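Local coordinates for ESX-5 secretion system protein EccC5 (Mycobacterium tuberculosis, PDB 6J18) that forms part of the ESX-5 type VII secretion system, which secretes EsxN and a number of PE_PGRS and PPE proteins, and binds and hydrolyses ATP through domains like this C-terminal one, at residues S115-L120 and T151-D156; D166-M171 and D219-K224; F228-A233 and H261-P266. All coordinates share one frame; numbering follows the deposited sequence.

All three contacts belong to the FtsK/SpoIIIE-type ATPase domain, and no helix or loop is shared between them: contact 1 joins helix 106-120 to the loop between strands 137-143 and 158-162, contact 2 helix 165-180 to the loop after strand 203-208, contact 3 the run-in to helix 232-235 to the end of helix 255-262. None has a hydrogen bond across it. Contacts 1 and 2 are mostly buried aliphatic packing, a leucine on a helix backbone and a proline between two valines. Contact 3, smallest in area, is only partly buried: an alanine methyl faces a buried valine and an exposed asparagine. Contacts 1 and 3 lie about 24 Å apart between centres, on opposite sides of the chain centre.

Contact 1. Residues S115-L120 and T151-D156; sequences SEIGRL and TALGSD
Glu116 OE1, just before the Ile117 and Gly118 that meet Leu153, is gripped by two arginines: Arg119 NE at 2.8 Å from OE1, and Arg58 through a salt bridge. All but Arg58 lie on helix 106-120 or the loop it packs on, in a P-loop, FtsK-type ATPase domain; the helix starts within the predicted ATP-binding segment. The other oxygen, Glu116 OE2, takes Arg119 NH2 at 2.7 Å through its syn lone pair, in a nearly straight bond (171°), and also the backbone N of Ala75. Arg119 therefore holds the carboxylate side-on, with one nitrogen to each oxygen and both oxygens close to the guanidinium plane. This gathering of charge would probably favour an ionised glutamate, and it lies on the side of the helix turned away from 151-156.

The last turns of the helix pack on the loop joining the parallel strands 137-143 and 158-162. Here the chemistry is purely apolar and rests on Leu153. With chi1 at -73°, Leu153 CG stands anti to its own carbonyl carbon, and the side chain projects from the loop onto the helix. Its two methyls divide the work. CD1 reaches Ile117 CG2 at 4.2 Å, the two side chains crossing at about a right angle. CD2 lies directly on the helix backbone, where Gly118 has no side chain to hold it off. Around them, Met114 and Val140 also touch Leu153, while Ile117 reaches on to Ala138 and Ile74. The closest approach is Leu153 CD2 to Gly118 CA, 3.7 Å, with Gly118 N at 3.9 Å from the same methyl.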
# COMPACT_ATOMS: atom_id res chain seq x y z
N SER A 115 -0.90 -8.91 6.33
CA SER A 115 -1.51 -10.18 6.70
C SER A 115 -2.33 -10.74 5.53
O SER A 115 -2.30 -11.94 5.26
CB SER A 115 -2.40 -10.01 7.93
OG SER A 115 -2.95 -11.26 8.33
N GLU A 116 -3.04 -9.85 4.84
CA GLU A 116 -3.84 -10.23 3.68
C GLU A 116 -2.96 -10.72 2.53
O GLU A 116 -3.33 -11.64 1.81
CB GLU A 116 -4.71 -9.06 3.23
CG GLU A 116 -6.04 -8.96 3.96
CD GLU A 116 -6.93 -10.15 3.70
OE1 GLU A 116 -6.84 -11.14 4.46
OE2 GLU A 116 -7.72 -10.11 2.74
N ILE A 117 -1.81 -10.08 2.36
CA ILE A 117 -0.85 -10.50 1.34
C ILE A 117 -0.42 -11.94 1.60
O ILE A 117 -0.33 -12.75 0.67
CB ILE A 117 0.38 -9.57 1.30
CG1 ILE A 117 -0.01 -8.20 0.75
CG2 ILE A 117 1.49 -10.18 0.47
CD1 ILE A 117 1.11 -7.18 0.82
N GLY A 118 -0.17 -12.26 2.86
CA GLY A 118 0.22 -13.60 3.25
C GLY A 118 -0.87 -14.63 3.00
O GLY A 118 -0.58 -15.79 2.73
N ARG A 119 -2.12 -14.20 3.08
CA ARG A 119 -3.26 -15.09 2.86
C ARG A 119 -3.49 -15.36 1.37
O ARG A 119 -3.74 -16.50 0.97
CB ARG A 119 -4.53 -14.50 3.47
CG ARG A 119 -5.80 -15.28 3.12
CD ARG A 119 -7.03 -14.76 3.85
NE ARG A 119 -7.55 -13.53 3.26
CZ ARG A 119 -8.43 -13.49 2.27
NH1 ARG A 119 -8.88 -14.62 1.73
NH2 ARG A 119 -8.86 -12.32 1.80
N LEU A 120 -3.39 -14.31 0.56
CA LEU A 120 -3.83 -14.38 -0.83
C LEU A 120 -2.72 -14.75 -1.81
O LEU A 120 -3.00 -15.21 -2.92
CB LEU A 120 -4.44 -13.04 -1.23
CG LEU A 120 -5.70 -12.67 -0.46
CD1 LEU A 120 -5.96 -11.18 -0.55
CD2 LEU A 120 -6.90 -13.46 -0.98
N THR A 151 7.78 -8.35 11.39
CA THR A 151 7.36 -9.73 11.58
C THR A 151 5.90 -9.97 11.21
O THR A 151 5.34 -11.02 11.51
CB THR A 151 7.56 -10.17 13.04
OG1 THR A 151 6.69 -9.41 13.90
CG2 THR A 151 9.00 -9.93 13.46
N ALA A 152 5.28 -8.99 10.55
CA ALA A 152 3.93 -9.17 10.04
C ALA A 152 3.92 -10.26 8.98
O ALA A 152 2.95 -11.00 8.83
CB ALA A 152 3.39 -7.87 9.47
N LEU A 153 5.03 -10.35 8.24
CA LEU A 153 5.24 -11.42 7.27
C LEU A 153 6.63 -12.01 7.44
O LEU A 153 7.56 -11.31 7.84
CB LEU A 153 5.06 -10.90 5.84
CG LEU A 153 3.63 -10.60 5.40
CD1 LEU A 153 3.62 -9.87 4.07
CD2 LEU A 153 2.82 -11.89 5.31
N GLY A 154 6.77 -13.29 7.14
CA GLY A 154 8.06 -13.96 7.28
C GLY A 154 9.04 -13.54 6.21
O GLY A 154 8.72 -12.75 5.32
N SER A 155 10.26 -14.08 6.28
CA SER A 155 11.30 -13.75 5.31
C SER A 155 11.06 -14.43 3.97
O SER A 155 11.83 -14.25 3.03
CB SER A 155 12.68 -14.12 5.86
OG SER A 155 12.72 -15.48 6.27
N ASP A 156 10.00 -15.22 3.88
CA ASP A 156 9.62 -15.83 2.61
C ASP A 156 8.81 -14.85 1.77
O ASP A 156 8.59 -15.08 0.58
CB ASP A 156 8.84 -17.13 2.84
CG ASP A 156 7.70 -16.97 3.82
OD1 ASP A 156 7.66 -15.95 4.54
OD2 ASP A 156 6.85 -17.88 3.89

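Contact 2. Residues D166-M171 and D219-K224; sequences DGVVAM and DSPLHK
Pro221 is a wedge driven into the notch between Val168 and Val169 on helix 165-180. That helix belongs to the beta-alpha-beta crossover from strand 158-162 to strand 203-208, two strands that flank 137-143 in the parallel core of the FtsK-type ATPase domain, and the loop after 203-208 comes back to pack on it. The bump is the CB corner of the proline ring. It sits 3.7 Å from Val168 CG1 and 3.8 Å from Val169 CG2, so one methylene fills the groove between consecutive valines, and the backbones come as near as 5.0 Å between Val169 CA and Pro221 CA. The two walls are built from different branches: Val168 offers the methyl anti to its backbone N (chi1 176°), Val169 the one anti to its carbonyl carbon. Against the proline ring Val169 stands at about a right angle and Val168 at a slant.

Val168 CG1 is the deeper wall and has a looser second neighbour, Leu222 CD2 at 4.4 Å from Val168 CG1, which curls back toward the helix although its CB leaves in the other direction. Leu222 also touches Met172, Ile211 and Leu214, and Val168 rests on Val143 and Ala162 of the sheet. Val169 lies at the exposed border.

The turn carrying Pro221 has its own bonds. Ser220 O accepts two N-H groups of His223, the backbone N and the ring ND1; the ring bond comes in the carbonyl plane, with His223 ND1 at 2.9 Å from Ser220 O and bent to 145° at the hydrogen.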
# COMPACT_ATOMS: atom_id res chain seq x y z
N ASP A 166 20.53 5.00 4.95
CA ASP A 166 21.46 4.35 4.03
C ASP A 166 20.89 3.02 3.53
O ASP A 166 21.11 2.64 2.38
CB ASP A 166 22.81 4.12 4.70
CG ASP A 166 23.55 5.41 4.98
OD1 ASP A 166 23.25 6.43 4.32
OD2 ASP A 166 24.44 5.41 5.85
N GLY A 167 20.15 2.34 4.40
CA GLY A 167 19.50 1.10 4.03
C GLY A 167 18.39 1.33 3.03
O GLY A 167 18.19 0.53 2.11
N VAL A 168 17.65 2.42 3.21
CA VAL A 168 16.57 2.77 2.30
C VAL A 168 17.12 3.12 0.92
O VAL A 168 16.62 2.64 -0.09
CB VAL A 168 15.72 3.94 2.83
CG1 VAL A 168 14.67 4.35 1.82
CG2 VAL A 168 15.07 3.56 4.15
N VAL A 169 18.15 3.96 0.90
CA VAL A 169 18.79 4.36 -0.35
C VAL A 169 19.28 3.15 -1.14
O VAL A 169 19.05 3.03 -2.34
CB VAL A 169 19.98 5.32 -0.09
CG1 VAL A 169 20.84 5.45 -1.34
CG2 VAL A 169 19.48 6.68 0.37
N ALA A 170 19.96 2.23 -0.44
CA ALA A 170 20.49 1.03 -1.06
C ALA A 170 19.38 0.11 -1.57
O ALA A 170 19.46 -0.43 -2.67
CB ALA A 170 21.38 0.28 -0.08
N MET A 171 18.34 -0.06 -0.76
CA MET A 171 17.22 -0.93 -1.11
C MET A 171 16.46 -0.41 -2.33
O MET A 171 16.06 -1.19 -3.20
CB MET A 171 16.26 -1.09 0.07
CG MET A 171 15.14 -2.08 -0.17
SD MET A 171 13.96 -2.18 1.18
CE MET A 171 13.05 -0.66 0.92
N ASP A 219 16.24 14.86 -2.93
CA ASP A 219 17.06 14.10 -1.99
C ASP A 219 16.39 12.74 -1.76
O ASP A 219 17.07 11.70 -1.73
CB ASP A 219 17.23 14.88 -0.68
CG ASP A 219 18.06 14.15 0.38
OD1 ASP A 219 18.13 12.91 0.40
OD2 ASP A 219 18.68 14.85 1.21
N SER A 220 15.06 12.78 -1.66
CA SER A 220 14.23 11.61 -1.35
C SER A 220 14.75 10.31 -1.95
O SER A 220 14.95 10.22 -3.16
CB SER A 220 12.79 11.85 -1.83
OG SER A 220 12.02 10.67 -1.70
N PRO A 221 14.97 9.31 -1.09
CA PRO A 221 15.53 8.02 -1.50
C PRO A 221 14.57 7.25 -2.40
O PRO A 221 14.97 6.32 -3.10
CB PRO A 221 15.73 7.27 -0.17
CG PRO A 221 15.56 8.31 0.90
CD PRO A 221 14.65 9.34 0.34
N LEU A 222 13.30 7.66 -2.40
CA LEU A 222 12.26 6.97 -3.14
C LEU A 222 12.15 7.47 -4.58
O LEU A 222 11.26 7.04 -5.32
CB LEU A 222 10.91 7.15 -2.43
CG LEU A 222 10.82 6.68 -0.98
CD1 LEU A 222 9.40 6.82 -0.46
CD2 LEU A 222 11.32 5.25 -0.83
N HIS A 223 13.05 8.36 -4.98
CA HIS A 223 12.94 9.00 -6.29
C HIS A 223 13.16 8.02 -7.44
O HIS A 223 12.71 8.27 -8.56
CB HIS A 223 13.93 10.17 -6.40
CG HIS A 223 15.34 9.74 -6.67
ND1 HIS A 223 16.21 9.36 -5.68
CD2 HIS A 223 16.03 9.65 -7.84
CE1 HIS A 223 17.38 9.05 -6.21
NE2 HIS A 223 17.30 9.22 -7.52
N LYS A 224 13.83 6.91 -7.17
CA LYS A 224 14.13 5.92 -8.20
C LYS A 224 12.92 5.04 -8.54
O LYS A 224 12.91 4.36 -9.57
CB LYS A 224 15.31 5.04 -7.79
CG LYS A 224 16.67 5.69 -7.99
CD LYS A 224 17.80 4.70 -7.76
CE LYS A 224 19.16 5.34 -7.97
NZ LYS A 224 20.27 4.45 -7.53

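Contact 3. Residues F228-A233 and H261-P266; sequences FVNRAA and HQANAP
Ala263 CB points into 228-233 and meets two quite different neighbours. On the tight, inner side is Val229 CG1, 3.9 Å from Ala263 CB and anti to its own backbone N (chi1 166°), the branch nearer the alanine. Val229 is buried, and it also rests on Met256 and Leu260, so the methyl of Ala263 extends an apolar patch already formed along helix 255-262. On the outer side the packing is slack: Asn230 OD1 comes only to 4.2 Å from Ala263 CB, a plain touch without a hydrogen bond, and the asparagine is exposed to solvent.

Ala263 stands where helix 255-262 stops, the first residue to leave helical backbone angles. The ending is a Schellman motif with Asn264 at C-prime, its phi positive at 55°. Asn264 N bonds to His261 O at 3.0 Å, and Ala265 N goes back to Leu260 O, turning the chain away from the helix.

The loop leading into strand 96-100 reaches both segments: His95 NE2 bonds to Val229 O, and Asn93 ND2 makes a weak bond to Ala263 O. The contact thus joins the run-in to helix 232-235 with the end of helix 255-262, just ahead of strands 237-244 and 267-269, which both pair parallel with strand 96-100 of the ATPase core.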
# COMPACT_ATOMS: atom_id res chain seq x y z
N PHE A 228 7.95 4.43 -12.10
CA PHE A 228 7.18 3.20 -12.32
C PHE A 228 5.75 3.29 -11.79
O PHE A 228 4.94 2.40 -12.02
CB PHE A 228 7.89 2.01 -11.68
CG PHE A 228 9.29 1.80 -12.18
CD1 PHE A 228 9.51 1.17 -13.40
CD2 PHE A 228 10.38 2.23 -11.45
CE1 PHE A 228 10.80 0.97 -13.87
CE2 PHE A 228 11.67 2.03 -11.91
CZ PHE A 228 11.87 1.40 -13.12
N VAL A 229 5.46 4.37 -11.07
CA VAL A 229 4.15 4.56 -10.44
C VAL A 229 3.02 4.57 -11.47
O VAL A 229 1.96 3.96 -11.26
CB VAL A 229 4.11 5.86 -9.61
CG1 VAL A 229 2.68 6.24 -9.24
CG2 VAL A 229 4.98 5.72 -8.37
N ASN A 230 3.24 5.26 -12.58
CA ASN A 230 2.20 5.46 -13.58
C ASN A 230 1.91 4.22 -14.42
O ASN A 230 0.83 4.09 -14.99
CB ASN A 230 2.59 6.63 -14.50
CG ASN A 230 1.40 7.48 -14.88
OD1 ASN A 230 0.48 7.68 -14.08
ND2 ASN A 230 1.40 7.99 -16.11
N ARG A 231 2.87 3.31 -14.49
CA ARG A 231 2.68 2.05 -15.21
C ARG A 231 2.92 0.87 -14.29
O ARG A 231 3.52 -0.14 -14.68
CB ARG A 231 3.60 1.97 -16.43
CG ARG A 231 5.04 2.35 -16.14
CD ARG A 231 5.89 2.32 -17.41
NE ARG A 231 6.08 0.96 -17.92
CZ ARG A 231 7.16 0.23 -17.68
NH1 ARG A 231 8.16 0.72 -16.95
NH2 ARG A 231 7.26 -1.00 -18.18
N ALA A 232 2.45 1.00 -13.05
CA ALA A 232 2.69 0.01 -12.01
C ALA A 232 2.10 -1.36 -12.33
O ALA A 232 2.71 -2.39 -12.03
CB ALA A 232 2.15 0.51 -10.69
N ALA A 233 0.92 -1.36 -12.94
CA ALA A 233 0.23 -2.61 -13.26
C ALA A 233 1.02 -3.44 -14.27
O ALA A 233 0.96 -4.66 -14.27
CB ALA A 233 -1.17 -2.32 -13.79
N HIS A 261 -0.51 10.94 -6.19
CA HIS A 261 -1.66 11.80 -6.39
C HIS A 261 -1.96 11.97 -7.87
O HIS A 261 -3.12 12.00 -8.28
CB HIS A 261 -1.44 13.17 -5.73
CG HIS A 261 -2.61 14.09 -5.84
ND1 HIS A 261 -3.89 13.64 -6.10
CD2 HIS A 261 -2.70 15.44 -5.74
CE1 HIS A 261 -4.72 14.67 -6.14
NE2 HIS A 261 -4.02 15.77 -5.93
N GLN A 262 -0.90 12.07 -8.67
CA GLN A 262 -1.05 12.19 -10.12
C GLN A 262 -1.64 10.92 -10.72
O GLN A 262 -2.31 10.96 -11.75
CB GLN A 262 0.30 12.51 -10.77
CG GLN A 262 0.61 14.00 -10.86
CD GLN A 262 1.99 14.27 -11.42
OE1 GLN A 262 2.72 13.35 -11.79
NE2 GLN A 262 2.37 15.54 -11.47
N ALA A 263 -1.38 9.79 -10.07
CA ALA A 263 -1.92 8.51 -10.52
C ALA A 263 -3.30 8.26 -9.91
O ALA A 263 -3.87 7.19 -10.09
CB ALA A 263 -0.97 7.38 -10.15
N ASN A 264 -3.82 9.27 -9.21
CA ASN A 264 -5.13 9.20 -8.58
C ASN A 264 -5.29 8.01 -7.64
O ASN A 264 -6.33 7.36 -7.61
CB ASN A 264 -6.24 9.18 -9.64
CG ASN A 264 -6.37 10.50 -10.37
OD1 ASN A 264 -6.32 10.55 -11.60
ND2 ASN A 264 -6.54 11.58 -9.61
N ALA A 265 -4.24 7.71 -6.88
CA ALA A 265 -4.27 6.63 -5.91
C ALA A 265 -5.29 6.93 -4.81
O ALA A 265 -5.46 8.08 -4.43
CB ALA A 265 -2.89 6.40 -5.31
N PRO A 266 -5.97 5.88 -4.32
CA PRO A 266 -6.90 6.03 -3.19
C PRO A 266 -6.21 6.61 -1.97
O PRO A 266 -5.10 6.21 -1.64
CB PRO A 266 -7.37 4.60 -2.93
CG PRO A 266 -7.18 3.90 -4.23
CD PRO A 266 -5.95 4.51 -4.84